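Local coordinates for protein pectinesterase (Aspergillus niger, PDB 5C1E) that catalyses the hydrolysis of methyl esters in pectin, releasing methanol and leaving free galacturonate units, and probably contributes to the maceration of plant tissue, at residues 63-66 with 70-73; 11-16 with 43-48; 23-28 with 36-41; 154-157 with 161-164; 119-124 with 133-138. One frame throughout, in Å; residues are numbered along the deposited sequence. Where two conformers were deposited one is given.

Contact 1 (63-66 with 70-73)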
loop_
_atom_site.group_PDB
_atom_site.type_symbol
_atom_site.label_atom_id
_atom_site.label_comp_id
_atom_site.label_asym_id
_atom_site.label_seq_id
_atom_site.Cartn_x
_atom_site.Cartn_y
_atom_site.Cartn_z
ATOM N N THR A 63 -13.973 -4.390 13.216
ATOM C CA THR A 63 -14.690 -4.867 12.034
ATOM C C THR A 63 -15.453 -6.155 12.284
ATOM O O THR A 63 -15.015 -6.984 13.060
ATOM C CB THR A 63 -13.724 -5.095 10.836
ATOM O OG1 THR A 63 -14.456 -5.596 9.715
ATOM C CG2 THR A 63 -12.610 -6.067 11.185
ATOM N N THR A 64 -16.591 -6.316 11.600
ATOM C CA THR A 64 -17.371 -7.550 11.665
ATOM C C THR A 64 -16.699 -8.710 10.917
ATOM O O THR A 64 -17.038 -9.865 11.151
ATOM C CB THR A 64 -18.816 -7.346 11.125
ATOM O OG1 THR A 64 -19.657 -8.415 11.571
ATOM C CG2 THR A 64 -18.838 -7.273 9.608
ATOM N N ASP A 65 -15.743 -8.399 10.037
ATOM C CA ASP A 65 -15.055 -9.409 9.217
ATOM C C ASP A 65 -13.619 -8.948 8.948
ATOM O O ASP A 65 -13.356 -8.105 8.077
ATOM C CB ASP A 65 -15.820 -9.630 7.902
ATOM C CG ASP A 65 -15.229 -10.747 7.045
ATOM O OD1 ASP A 65 -14.164 -11.286 7.398
ATOM O OD2 ASP A 65 -15.864 -11.100 6.021
ATOM N N THR A 66 -12.690 -9.513 9.702
ATOM C CA THR A 66 -11.277 -9.161 9.604
ATOM C C THR A 66 -10.632 -9.597 8.282
ATOM O O THR A 66 -9.566 -9.082 7.933
ATOM C CB THR A 66 -10.475 -9.810 10.744
ATOM O OG1 THR A 66 -10.676 -11.222 10.706
ATOM C CG2 THR A 66 -10.908 -9.291 12.100
ATOM N N LYS A 70 -13.652 -4.547 3.339
ATOM C CA LYS A 70 -14.959 -3.984 2.945
ATOM C C LYS A 70 -15.854 -3.528 4.093
ATOM O O LYS A 70 -16.747 -2.703 3.883
ATOM C CB LYS A 70 -15.703 -4.955 2.029
ATOM C CG LYS A 70 -15.085 -4.942 0.636
ATOM C CD LYS A 70 -15.601 -6.013 -0.301
ATOM C CE LYS A 70 -14.969 -5.829 -1.675
ATOM N NZ LYS A 70 -15.775 -6.469 -2.745
ATOM N N ASP A 71 -15.638 -4.069 5.281
ATOM C CA ASP A 71 -16.434 -3.730 6.466
ATOM C C ASP A 71 -15.720 -2.819 7.459
ATOM O O ASP A 71 -16.193 -2.645 8.598
ATOM C CB ASP A 71 -16.882 -5.014 7.183
ATOM C CG ASP A 71 -17.728 -5.912 6.294
ATOM O OD1 ASP A 71 -18.459 -5.384 5.441
ATOM O OD2 ASP A 71 -17.650 -7.142 6.423
ATOM N N ASN A 72 -14.599 -2.211 7.055
ATOM C CA ASN A 72 -13.860 -1.358 7.979
ATOM C C ASN A 72 -14.759 -0.188 8.409
ATOM O O ASN A 72 -15.531 0.367 7.598
ATOM C CB ASN A 72 -12.582 -0.814 7.348
ATOM C CG ASN A 72 -11.534 -1.871 7.080
ATOM O OD1 ASN A 72 -11.659 -3.014 7.480
ATOM N ND2 ASN A 72 -10.467 -1.464 6.413
ATOM N N VAL A 73 -14.672 0.171 9.686
ATOM C CA VAL A 73 -15.424 1.295 10.241
ATOM C C VAL A 73 -14.497 2.321 10.897
ATOM O O VAL A 73 -14.972 3.266 11.535
ATOM C CB VAL A 73 -16.501 0.832 11.251
ATOM C CG1 VAL A 73 -17.681 0.213 10.512
ATOM C CG2 VAL A 73 -15.924 -0.143 12.284
HETATM O O HOH W 1 -13.493 -5.171 7.263
#
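T63 and D71 face each other across a loop, their side chains crossing at about a right angle, and the contact is carried by van der Waals touches and one water. Among the touches, T63 OG1 lies 3.6 Å from D71 CB, while D71 OD2 is packed by carbon, 3.4 Å from T64 CG2 and also close to D65 CB. The water adds the polar link: it is hydrogen-bonded to T63 OG1 at 2.7 Å and donates to N72 OD1 at 2.8 Å, with a weak bond from D71 N. T63 OG1, anti to its own backbone nitrogen (178°), also accepts from D65 N (3.1 Å, 166°), which makes an ST turn. The carboxylates of D65 and D71 come within 4.4 Å (OD2 to OD2), two like charges close together that might raise their affinity for protons; D65 OD1 is bonded to S67 OG. The loop joins strand 57-61 to strand 74-78, and N72 ND2 ties it to N107 and G132.

Contact 2 (11-16 with 43-48)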
loop_
_atom_site.group_PDB
_atom_site.type_symbol
_atom_site.label_atom_id
_atom_site.label_comp_id
_atom_site.label_asym_id
_atom_site.label_seq_id
_atom_site.Cartn_x
_atom_site.Cartn_y
_atom_site.Cartn_z
ATOM N N LEU A 11 -4.251 -1.433 24.052
ATOM C CA LEU A 11 -4.796 -0.137 24.456
ATOM C C LEU A 11 -6.058 0.115 23.616
ATOM O O LEU A 11 -6.142 -0.352 22.479
ATOM C CB LEU A 11 -3.789 0.980 24.196
ATOM C CG LEU A 11 -2.539 1.122 25.076
ATOM C CD1 LEU A 11 -1.676 -0.117 25.055
ATOM C CD2 LEU A 11 -1.728 2.328 24.633
ATOM N N THR A 12 -7.021 0.856 24.157
ATOM C CA THR A 12 -8.278 1.085 23.432
ATOM C C THR A 12 -8.469 2.546 23.074
ATOM O O THR A 12 -8.312 3.411 23.924
ATOM C CB THR A 12 -9.499 0.670 24.232
ATOM O OG1 THR A 12 -9.495 1.354 25.493
ATOM C CG2 THR A 12 -9.514 -0.846 24.455
ATOM N N VAL A 13 -8.859 2.788 21.827
ATOM C CA VAL A 13 -9.182 4.114 21.332
ATOM C C VAL A 13 -10.633 4.107 20.893
ATOM O O VAL A 13 -11.067 3.165 20.240
ATOM C CB VAL A 13 -8.335 4.487 20.105
ATOM C CG1 VAL A 13 -8.792 5.818 19.528
ATOM C CG2 VAL A 13 -6.847 4.550 20.470
ATOM N N GLY A 14 -11.372 5.154 21.244
ATOM C CA GLY A 14 -12.725 5.342 20.740
ATOM C C GLY A 14 -13.538 6.188 21.675
ATOM O O GLY A 14 -13.071 6.568 22.749
ATOM N N SER A 15 -14.767 6.462 21.283
ATOM C CA SER A 15 -15.666 7.263 22.099
ATOM C C SER A 15 -15.796 6.706 23.520
ATOM O O SER A 15 -15.893 7.453 24.483
ATOM C CB SER A 15 -17.047 7.354 21.425
ATOM O OG SER A 15 -17.913 8.196 22.188
ATOM N N ASP A 16 -15.794 5.391 23.657
ATOM C CA ASP A 16 -15.904 4.776 24.974
ATOM C C ASP A 16 -14.678 3.991 25.370
ATOM O O ASP A 16 -14.766 3.105 26.209
ATOM C CB ASP A 16 -17.145 3.895 25.011
ATOM C CG ASP A 16 -18.370 4.663 24.642
ATOM O OD1 ASP A 16 -18.494 5.791 25.183
ATOM O OD2 ASP A 16 -19.195 4.166 23.832
ATOM N N GLY A 43 -14.980 4.964 13.949
ATOM C CA GLY A 43 -14.922 6.401 13.895
ATOM C C GLY A 43 -14.108 6.914 12.740
ATOM O O GLY A 43 -13.364 6.157 12.081
ATOM N N THR A 44 -14.247 8.209 12.511
ATOM C CA THR A 44 -13.370 8.947 11.601
ATOM C C THR A 44 -12.469 9.794 12.470
ATOM O O THR A 44 -12.951 10.607 13.259
ATOM C CB THR A 44 -14.172 9.816 10.622
ATOM O OG1 THR A 44 -14.963 8.954 9.811
ATOM C CG2 THR A 44 -13.258 10.642 9.741
ATOM N N TYR A 45 -11.170 9.528 12.367
ATOM C CA TYR A 45 -10.146 10.161 13.172
ATOM C C TYR A 45 -9.371 11.154 12.287
ATOM O O TYR A 45 -8.617 10.765 11.391
ATOM C CB TYR A 45 -9.247 9.084 13.786
ATOM C CG TYR A 45 -10.007 8.152 14.702
ATOM C CD1 TYR A 45 -10.730 7.073 14.194
ATOM C CD2 TYR A 45 -10.030 8.370 16.085
ATOM C CE1 TYR A 45 -11.434 6.225 15.047
ATOM C CE2 TYR A 45 -10.730 7.541 16.942
ATOM C CZ TYR A 45 -11.435 6.479 16.426
ATOM O OH TYR A 45 -12.129 5.679 17.289
ATOM N N GLU A 46 -9.620 12.438 12.525
ATOM C CA GLU A 46 -9.010 13.512 11.790
ATOM C C GLU A 46 -7.655 13.786 12.436
ATOM O O GLU A 46 -7.524 14.645 13.305
ATOM C CB GLU A 46 -9.917 14.746 11.830
ATOM C CG GLU A 46 -11.254 14.505 11.119
ATOM C CD GLU A 46 -12.099 15.762 10.923
ATOM O OE1 GLU A 46 -11.881 16.784 11.615
ATOM O OE2 GLU A 46 -13.012 15.716 10.077
ATOM N N GLU A 47 -6.664 13.006 12.025
ATOM C CA GLU A 47 -5.342 13.014 12.640
ATOM C C GLU A 47 -4.263 12.802 11.592
ATOM O O GLU A 47 -4.514 12.198 10.551
ATOM C CB GLU A 47 -5.255 11.892 13.684
ATOM C CG GLU A 47 -6.237 12.037 14.832
ATOM C CD GLU A 47 -6.048 10.979 15.890
ATOM O OE1 GLU A 47 -4.908 10.811 16.380
ATOM O OE2 GLU A 47 -7.031 10.303 16.220
ATOM N N GLN A 48 -3.068 13.332 11.867
ATOM C CA GLN A 48 -1.868 13.055 11.080
ATOM C C GLN A 48 -0.859 12.393 12.019
ATOM O O GLN A 48 -0.503 12.959 13.053
ATOM C CB GLN A 48 -1.298 14.341 10.483
ATOM C CG GLN A 48 -0.192 14.088 9.483
ATOM C CD GLN A 48 0.295 15.341 8.791
ATOM O OE1 GLN A 48 0.178 16.455 9.315
ATOM N NE2 GLN A 48 0.845 15.167 7.596
#
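V13 and Y45 meet at the N-terminal end of the right-handed parallel beta-helix of the pectinesterases, where strand 11-13 is an outermost strand of one sheet and strand 43-46 of another. The two side chains run past each other in opposite directions, the tyrosine reaching from its own sheet toward the backbone of the other segment. The touching branch of the valine is CG1, anti to the backbone nitrogen (chi1 174°), which approaches the ring obliquely, 3.7 Å from Y45 CE2 and 4.0 Å from Y45 OH. Y45 holds CG anti to its carbonyl carbon, with chi1 at -62°, and this sends the long axis of the ring across the gap between the sheets. Its outer end arrives at G14, whose backbone angles would press a beta carbon against the preceding carbonyl oxygen. Around the pair, V40 touches both side chains, while helix 22-29 brings A25 against V13 and I22 against Y45, so the helix packs beside the pair at this end of the beta-helix. The phenol oxygen is buried but has a partner, being hydrogen-bonded to A41 O, and it lies 3.5 Å from the alpha carbon of G14, with V13 O a little farther from it at 4.0 Å.

Contact 3 (23-28 with 36-41)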
loop_
_atom_site.group_PDB
_atom_site.type_symbol
_atom_site.label_atom_id
_atom_site.label_comp_id
_atom_site.label_asym_id
_atom_site.label_seq_id
_atom_site.Cartn_x
_atom_site.Cartn_y
_atom_site.Cartn_z
ATOM N N GLY A 23 -3.597 9.205 18.223
ATOM C CA GLY A 23 -2.384 9.883 18.660
ATOM C C GLY A 23 -2.131 9.792 20.157
ATOM O O GLY A 23 -1.000 9.621 20.588
ATOM N N ASP A 24 -3.184 9.916 20.956
ATOM C CA ASP A 24 -3.036 9.799 22.405
ATOM C C ASP A 24 -2.600 8.394 22.795
ATOM O O ASP A 24 -1.781 8.243 23.696
ATOM C CB ASP A 24 -4.329 10.174 23.122
ATOM C CG ASP A 24 -4.622 11.658 23.061
ATOM O OD1 ASP A 24 -3.746 12.444 22.687
ATOM O OD2 ASP A 24 -5.750 12.029 23.396
ATOM N N ALA A 25 -3.131 7.361 22.124
ATOM C CA ALA A 25 -2.724 5.976 22.427
ATOM C C ALA A 25 -1.270 5.699 22.018
ATOM O O ALA A 25 -0.518 5.059 22.758
ATOM C CB ALA A 25 -3.647 4.965 21.766
ATOM N N LEU A 26 -0.890 6.166 20.830
ATOM C CA LEU A 26 0.502 6.088 20.379
ATOM C C LEU A 26 1.444 6.770 21.391
ATOM O O LEU A 26 2.471 6.203 21.760
ATOM C CB LEU A 26 0.662 6.731 18.993
ATOM C CG LEU A 26 -0.012 6.004 17.824
ATOM C CD1 LEU A 26 0.058 6.842 16.552
ATOM C CD2 LEU A 26 0.629 4.641 17.604
ATOM N N ASP A 27 1.080 7.978 21.832
ATOM C CA ASP A 27 1.842 8.696 22.878
ATOM C C ASP A 27 1.952 7.860 24.149
ATOM O O ASP A 27 3.020 7.806 24.775
ATOM C CB ASP A 27 1.204 10.063 23.223
ATOM C CG ASP A 27 1.347 11.106 22.097
ATOM O OD1 ASP A 27 2.130 10.904 21.160
ATOM O OD2 ASP A 27 0.660 12.143 22.156
ATOM N N ALA A 28 0.857 7.221 24.540
ATOM C CA ALA A 28 0.835 6.389 25.739
ATOM C C ALA A 28 1.802 5.202 25.704
ATOM O O ALA A 28 2.142 4.670 26.746
ATOM C CB ALA A 28 -0.574 5.894 26.026
ATOM N N ALA A 36 3.519 -4.217 21.657
ATOM C CA ALA A 36 2.343 -3.486 22.083
ATOM C C ALA A 36 1.291 -3.539 20.993
ATOM O O ALA A 36 1.588 -3.817 19.837
ATOM C CB ALA A 36 2.712 -2.046 22.380
ATOM N N CYS A 37 0.056 -3.269 21.380
ATOM C CA CYS A 37 -1.015 -3.179 20.420
ATOM C C CYS A 37 -2.069 -2.190 20.858
ATOM O O CYS A 37 -2.226 -1.884 22.050
ATOM C CB CYS A 37 -1.620 -4.552 20.121
ATOM S SG CYS A 37 -2.279 -5.436 21.536
ATOM N N ILE A 38 -2.752 -1.665 19.849
ATOM C CA ILE A 38 -3.785 -0.668 20.022
ATOM C C ILE A 38 -4.987 -1.150 19.203
ATOM O O ILE A 38 -4.835 -1.585 18.043
ATOM C CB ILE A 38 -3.334 0.733 19.537
ATOM C CG1 ILE A 38 -2.146 1.238 20.360
ATOM C CG2 ILE A 38 -4.478 1.734 19.641
ATOM C CD1 ILE A 38 -1.488 2.504 19.829
ATOM N N TYR A 39 -6.154 -1.107 19.840
ATOM C CA TYR A 39 -7.437 -1.371 19.198
ATOM C C TYR A 39 -8.173 -0.057 19.025
ATOM O O TYR A 39 -8.379 0.678 19.999
ATOM C CB TYR A 39 -8.279 -2.323 20.047
ATOM C CG TYR A 39 -9.740 -2.441 19.634
ATOM C CD1 TYR A 39 -10.126 -3.199 18.527
ATOM C CD2 TYR A 39 -10.745 -1.831 20.376
ATOM C CE1 TYR A 39 -11.466 -3.304 18.154
ATOM C CE2 TYR A 39 -12.085 -1.948 20.012
ATOM C CZ TYR A 39 -12.441 -2.693 18.906
ATOM O OH TYR A 39 -13.785 -2.796 18.537
ATOM N N VAL A 40 -8.586 0.217 17.789
ATOM C CA VAL A 40 -9.320 1.429 17.463
ATOM C C VAL A 40 -10.761 1.074 17.135
ATOM O O VAL A 40 -11.035 0.265 16.227
ATOM C CB VAL A 40 -8.673 2.189 16.288
ATOM C CG1 VAL A 40 -9.307 3.571 16.095
ATOM C CG2 VAL A 40 -7.180 2.344 16.523
ATOM N N ALA A 41 -11.678 1.656 17.905
ATOM C CA ALA A 41 -13.083 1.488 17.662
ATOM C C ALA A 41 -13.527 2.401 16.537
ATOM O O ALA A 41 -12.826 3.337 16.133
ATOM C CB ALA A 41 -13.883 1.767 18.917
#
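I38 points from its strand toward A25 and L26 on the helix, and its side chain makes every close touch between the two segments. From CB the chain divides. The CG2 branch, anti to the backbone nitrogen, lies 4.0 Å from A25 CB. The other branch leaves through CG1, which stands anti to the carbonyl carbon (chi1 -63°), and continues extended (chi2 171°), carrying CD1 outward to the helix. This terminal methyl settles between two residues that are consecutive in the helix: it is 3.8 Å from A25 CB and 3.7 Å from L26 CD2. The helix and strand are successive parts of a beta-alpha-beta unit formed by strand 11-13, helix 22-29 and strand 36-40, in which the two strands are parallel neighbours and the helix packs against the sheet at the N-terminal end of the beta-helix. L26 crosses the isoleucine at about a right angle; its CA-CB bond does not aim at the strand, but its end swings closer and delivers CD2. A25 needs no such reach, since its single methyl already faces the sheet, with the alpha carbons of A25 and I38 7.1 Å apart. Further apolar groups surround the isoleucine: V13 on the preceding strand, L59 on strand 57-61 and L29 on the same helix. On the next residue back, C37 is joined by a disulfide to C10.

Contact 4 (154-157 with 161-164)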
loop_
_atom_site.group_PDB
_atom_site.type_symbol
_atom_site.label_atom_id
_atom_site.label_comp_id
_atom_site.label_asym_id
_atom_site.label_seq_id
_atom_site.Cartn_x
_atom_site.Cartn_y
_atom_site.Cartn_z
ATOM N N CYS A 154 -6.002 -5.855 0.828
ATOM C CA CYS A 154 -6.144 -4.433 0.968
ATOM C C CYS A 154 -6.770 -3.839 -0.292
ATOM O O CYS A 154 -6.857 -4.491 -1.343
ATOM C CB CYS A 154 -4.787 -3.765 1.226
ATOM S SG CYS A 154 -4.016 -4.180 2.821
ATOM N N MET A 155 -7.210 -2.593 -0.160
ATOM C CA MET A 155 -7.725 -1.824 -1.268
ATOM C C MET A 155 -6.823 -0.615 -1.387
ATOM O O MET A 155 -6.706 0.161 -0.427
ATOM C CB MET A 155 -9.168 -1.419 -0.975
ATOM C CG MET A 155 -9.980 -0.923 -2.162
ATOM S SD MET A 155 -9.479 0.665 -2.842
ATOM C CE MET A 155 -9.678 1.770 -1.433
ATOM N N ILE A 156 -6.169 -0.464 -2.542
ATOM C CA ILE A 156 -5.291 0.690 -2.804
ATOM C C ILE A 156 -5.880 1.472 -3.971
ATOM O O ILE A 156 -5.982 0.948 -5.092
ATOM C CB ILE A 156 -3.828 0.285 -3.108
ATOM C CG1 ILE A 156 -3.261 -0.540 -1.967
ATOM C CG2 ILE A 156 -2.936 1.525 -3.228
ATOM C CD1 ILE A 156 -3.251 -2.011 -2.246
ATOM N N GLU A 157 -6.232 2.730 -3.699
ATOM C CA GLU A 157 -6.914 3.566 -4.688
ATOM C C GLU A 157 -6.171 4.846 -4.996
ATOM O O GLU A 157 -5.689 5.548 -4.090
ATOM C CB GLU A 157 -8.326 3.915 -4.216
ATOM C CG GLU A 157 -9.149 4.632 -5.275
ATOM C CD GLU A 157 -10.633 4.739 -4.961
ATOM O OE1 GLU A 157 -11.372 5.222 -5.839
ATOM O OE2 GLU A 157 -11.069 4.372 -3.859
ATOM N N ASP A 161 0.759 7.483 -10.079
ATOM C CA ASP A 161 1.915 6.986 -9.327
ATOM C C ASP A 161 1.482 6.606 -7.934
ATOM O O ASP A 161 2.121 6.981 -6.965
ATOM C CB ASP A 161 3.029 8.040 -9.242
ATOM C CG ASP A 161 3.542 8.487 -10.594
ATOM O OD1 ASP A 161 3.333 7.787 -11.623
ATOM O OD2 ASP A 161 4.208 9.553 -10.622
ATOM N N TYR A 162 0.361 5.903 -7.823
ATOM C CA TYR A 162 -0.248 5.716 -6.510
ATOM C C TYR A 162 0.304 4.572 -5.652
ATOM O O TYR A 162 -0.051 4.473 -4.487
ATOM C CB TYR A 162 -1.776 5.737 -6.581
ATOM C CG TYR A 162 -2.520 4.671 -7.361
ATOM C CD1 TYR A 162 -2.756 4.805 -8.724
ATOM C CD2 TYR A 162 -3.073 3.585 -6.710
ATOM C CE1 TYR A 162 -3.486 3.877 -9.422
ATOM C CE2 TYR A 162 -3.816 2.642 -7.398
ATOM C CZ TYR A 162 -4.033 2.790 -8.740
ATOM O OH TYR A 162 -4.782 1.856 -9.409
ATOM N N ILE A 163 1.201 3.762 -6.224
ATOM C CA ILE A 163 2.065 2.844 -5.458
ATOM C C ILE A 163 3.469 3.173 -5.935
ATOM O O ILE A 163 3.786 2.958 -7.094
ATOM C CB ILE A 163 1.730 1.369 -5.720
ATOM C CG1 ILE A 163 0.275 1.087 -5.346
ATOM C CG2 ILE A 163 2.681 0.453 -4.945
ATOM C CD1 ILE A 163 -0.240 -0.268 -5.810
ATOM N N PHE A 164 4.266 3.789 -5.076
ATOM C CA PHE A 164 5.531 4.377 -5.513
ATOM C C PHE A 164 6.585 4.336 -4.415
ATOM O O PHE A 164 6.256 4.328 -3.235
ATOM C CB PHE A 164 5.308 5.825 -6.055
ATOM C CG PHE A 164 5.122 6.864 -4.979
ATOM C CD1 PHE A 164 3.949 6.899 -4.226
ATOM C CD2 PHE A 164 6.105 7.795 -4.718
ATOM C CE1 PHE A 164 3.789 7.829 -3.219
ATOM C CE2 PHE A 164 5.950 8.726 -3.708
ATOM C CZ PHE A 164 4.798 8.751 -2.963
#
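The backbones of 154-157 and 161-164 stand a side chain apart, E157 and Y162 being closest with alpha carbons 7.2 Å from each other, as the chain turns from strand 155-158 into strand 163-165 of a different sheet. I156 fills the gap. Its CG2, anti to the backbone nitrogen, lies 3.9 Å from I163 CG1 and 4.0 Å from Y162 CD2, so one methyl serves both partners; the isoleucines cross at about a right angle, whereas the tyrosine is met obliquely. The Y162 ring comes in with CG between the backbone nitrogen and the carbonyl carbon (chi1 64°), and this torsion lays it against the backbone of I156 and E157. The carbonyl oxygen of I156 sits at the ring edge near its plane, 3.6 Å from Y162 CE2, and E157 C is 3.8 Å from Y162 CD2. The phenol OH is hydrogen-bonded to S178 OG, which fixes the far end of the ring, and I184 packs on Y162 and I163. D161, a predicted active-site residue, precedes this tyrosine; its OD1 makes a salt bridge to R221 and its OD2 is hydrogen-bonded to a glycerol, probably from the crystallisation liquor. The touching groups are almost all carbon, but an oxygen approaching the edge of an aromatic ring meets its slightly positive C-H rim, consistent with a weakly favourable electrostatic term added to the apolar packing of I156, Y162 and I163.

Contact 5 (119-124 with 133-138)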
loop_
_atom_site.group_PDB
_atom_site.type_symbol
_atom_site.label_atom_id
_atom_site.label_comp_id
_atom_site.label_asym_id
_atom_site.label_seq_id
_atom_site.Cartn_x
_atom_site.Cartn_y
_atom_site.Cartn_z
ATOM N N VAL A 119 0.165 12.163 0.003
ATOM C CA VAL A 119 0.336 10.788 0.447
ATOM C C VAL A 119 -0.686 10.394 1.512
ATOM O O VAL A 119 -0.943 11.142 2.444
ATOM C CB VAL A 119 1.767 10.570 0.958
ATOM C CG1 VAL A 119 1.982 9.173 1.522
ATOM C CG2 VAL A 119 2.745 10.810 -0.184
ATOM N N ALA A 120 -1.269 9.205 1.344
ATOM C CA ALA A 120 -2.142 8.634 2.373
ATOM C C ALA A 120 -1.297 7.945 3.436
ATOM O O ALA A 120 -1.349 8.323 4.594
ATOM C CB ALA A 120 -3.143 7.676 1.771
ATOM N N LEU A 121 -0.494 6.965 3.043
ATOM C CA LEU A 121 0.401 6.294 3.979
ATOM C C LEU A 121 1.784 6.118 3.382
ATOM O O LEU A 121 1.921 5.797 2.192
ATOM C CB LEU A 121 -0.157 4.938 4.445
ATOM C CG LEU A 121 0.712 4.186 5.468
ATOM C CD1 LEU A 121 -0.131 3.451 6.489
ATOM C CD2 LEU A 121 1.675 3.223 4.792
ATOM N N VAL A 122 2.809 6.392 4.192
ATOM C CA VAL A 122 4.166 6.064 3.792
ATOM C C VAL A 122 4.658 4.921 4.671
ATOM O O VAL A 122 4.544 4.955 5.913
ATOM C CB VAL A 122 5.147 7.273 3.772
ATOM C CG1 VAL A 122 5.058 8.109 5.019
ATOM C CG2 VAL A 122 6.587 6.809 3.557
ATOM N N GLY A 123 5.175 3.905 4.005
ATOM C CA GLY A 123 5.848 2.805 4.663
ATOM C C GLY A 123 7.337 2.964 4.512
ATOM O O GLY A 123 7.859 2.874 3.405
ATOM N N ASN A 124 8.027 3.218 5.619
ATOM C CA ASN A 124 9.469 3.476 5.577
ATOM C C ASN A 124 10.184 2.746 6.710
ATOM O O ASN A 124 10.790 3.360 7.589
ATOM C CB ASN A 124 9.721 4.985 5.609
ATOM C CG ASN A 124 11.178 5.347 5.425
ATOM O OD1 ASN A 124 11.950 4.595 4.843
ATOM N ND2 ASN A 124 11.563 6.502 5.942
ATOM N N CYS A 133 -6.700 -3.485 4.924
ATOM C CA CYS A 133 -6.709 -2.028 5.058
ATOM C C CYS A 133 -7.118 -1.355 3.742
ATOM O O CYS A 133 -7.043 -1.949 2.663
ATOM C CB CYS A 133 -5.315 -1.522 5.467
ATOM S SG CYS A 133 -4.791 -2.035 7.108
ATOM N N GLN A 134 -7.547 -0.109 3.840
ATOM C CA GLN A 134 -7.741 0.710 2.648
ATOM C C GLN A 134 -6.806 1.899 2.654
ATOM O O GLN A 134 -6.578 2.525 3.700
ATOM C CB GLN A 134 -9.180 1.210 2.541
ATOM C CG GLN A 134 -10.239 0.116 2.618
ATOM C CD GLN A 134 -11.636 0.643 2.335
ATOM O OE1 GLN A 134 -11.828 1.397 1.364
ATOM N NE2 GLN A 134 -12.638 0.230 3.151
ATOM N N PHE A 135 -6.314 2.240 1.465
ATOM C CA PHE A 135 -5.482 3.400 1.285
ATOM C C PHE A 135 -6.025 4.169 0.100
ATOM O O PHE A 135 -6.073 3.641 -1.015
ATOM C CB PHE A 135 -4.019 3.004 1.057
ATOM C CG PHE A 135 -3.512 2.003 2.033
ATOM C CD1 PHE A 135 -2.940 2.424 3.220
ATOM C CD2 PHE A 135 -3.587 0.653 1.768
ATOM C CE1 PHE A 135 -2.470 1.509 4.139
ATOM C CE2 PHE A 135 -3.104 -0.267 2.680
ATOM C CZ PHE A 135 -2.554 0.169 3.867
ATOM N N SER A 136 -6.415 5.419 0.342
ATOM C CA SER A 136 -7.115 6.224 -0.655
ATOM C C SER A 136 -6.493 7.599 -0.873
ATOM O O SER A 136 -6.156 8.310 0.082
ATOM C CB SER A 136 -8.581 6.380 -0.251
ATOM O OG SER A 136 -9.235 5.124 -0.253
ATOM N N GLY A 137 -6.330 7.943 -2.148
ATOM C CA GLY A 137 -5.862 9.266 -2.569
ATOM C C GLY A 137 -6.057 9.407 -4.060
ATOM O O GLY A 137 -6.943 8.760 -4.623
ATOM N N TYR A 138 -5.264 10.277 -4.699
ATOM C CA TYR A 138 -5.314 10.448 -6.146
ATOM C C TYR A 138 -3.891 10.317 -6.694
ATOM O O TYR A 138 -3.558 9.319 -7.363
ATOM C CB TYR A 138 -5.956 11.792 -6.531
ATOM C CG TYR A 138 -6.264 11.846 -7.994
ATOM C CD1 TYR A 138 -7.474 11.343 -8.490
ATOM C CD2 TYR A 138 -5.334 12.346 -8.901
ATOM C CE1 TYR A 138 -7.743 11.362 -9.844
ATOM C CE2 TYR A 138 -5.600 12.374 -10.261
ATOM C CZ TYR A 138 -6.818 11.867 -10.722
ATOM O OH TYR A 138 -7.097 11.867 -12.075
#
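L121 and F135 form the inner contact, with the leucine lying at the rim of the phenyl ring. L121 CD1 is 3.8 Å from F135 CE1 and sits at the ring edge, near its plane, while L121 CB is 3.9 Å from F135 CD1; the leucine thus runs along the CD1-CE1 bond of the ring. The two side chains cross obliquely. Placing CG anti to the backbone nitrogen (chi1 -178°) carries the leucine end along the ring, though its chi2 of 144° departs from staggered values. A second touch, one residue back along 119-124, sets A120 CB against S136 O at 3.5 Å, where the backbones are closest and the alpha carbons of A120 and G137 are 6.2 Å apart. In the next shell, V94 and V96 of strand 94-96 pack on L121, and I156 of strand 155-158 packs on F135. Backbone hydrogen bonds join A120 to T141 and L121 to Y143 of strand 142-146, and F135 to M155 and E157 on the next coil. Strands 121-124 and 134-136 belong to different parallel sheets, and side chains meeting between them and stacking on the adjacent coils are the hallmark of a parallel beta-helix core.

Contacts 2 and 3 lie together at the N-terminal end of the beta-helix, their centres about 9 Å apart; contact 3 is nested in the loop that contact 2 closes, and both share the sheet in which strands 11-13 and 36-40 are neighbours. Contact 1 follows in the chain, on a surface loop whose centre is about 16 Å from that of contact 2, and V73 O probably hydrogen-bonds to G43 N. Farther along come contact 5 and then contact 4, with centres about 7 Å apart, joined through adjacent strands 134-136 and 155-158. The centres of contacts 3 and 4 are about 25 Å apart, so the series runs from the N-terminal end to the predicted active-site region.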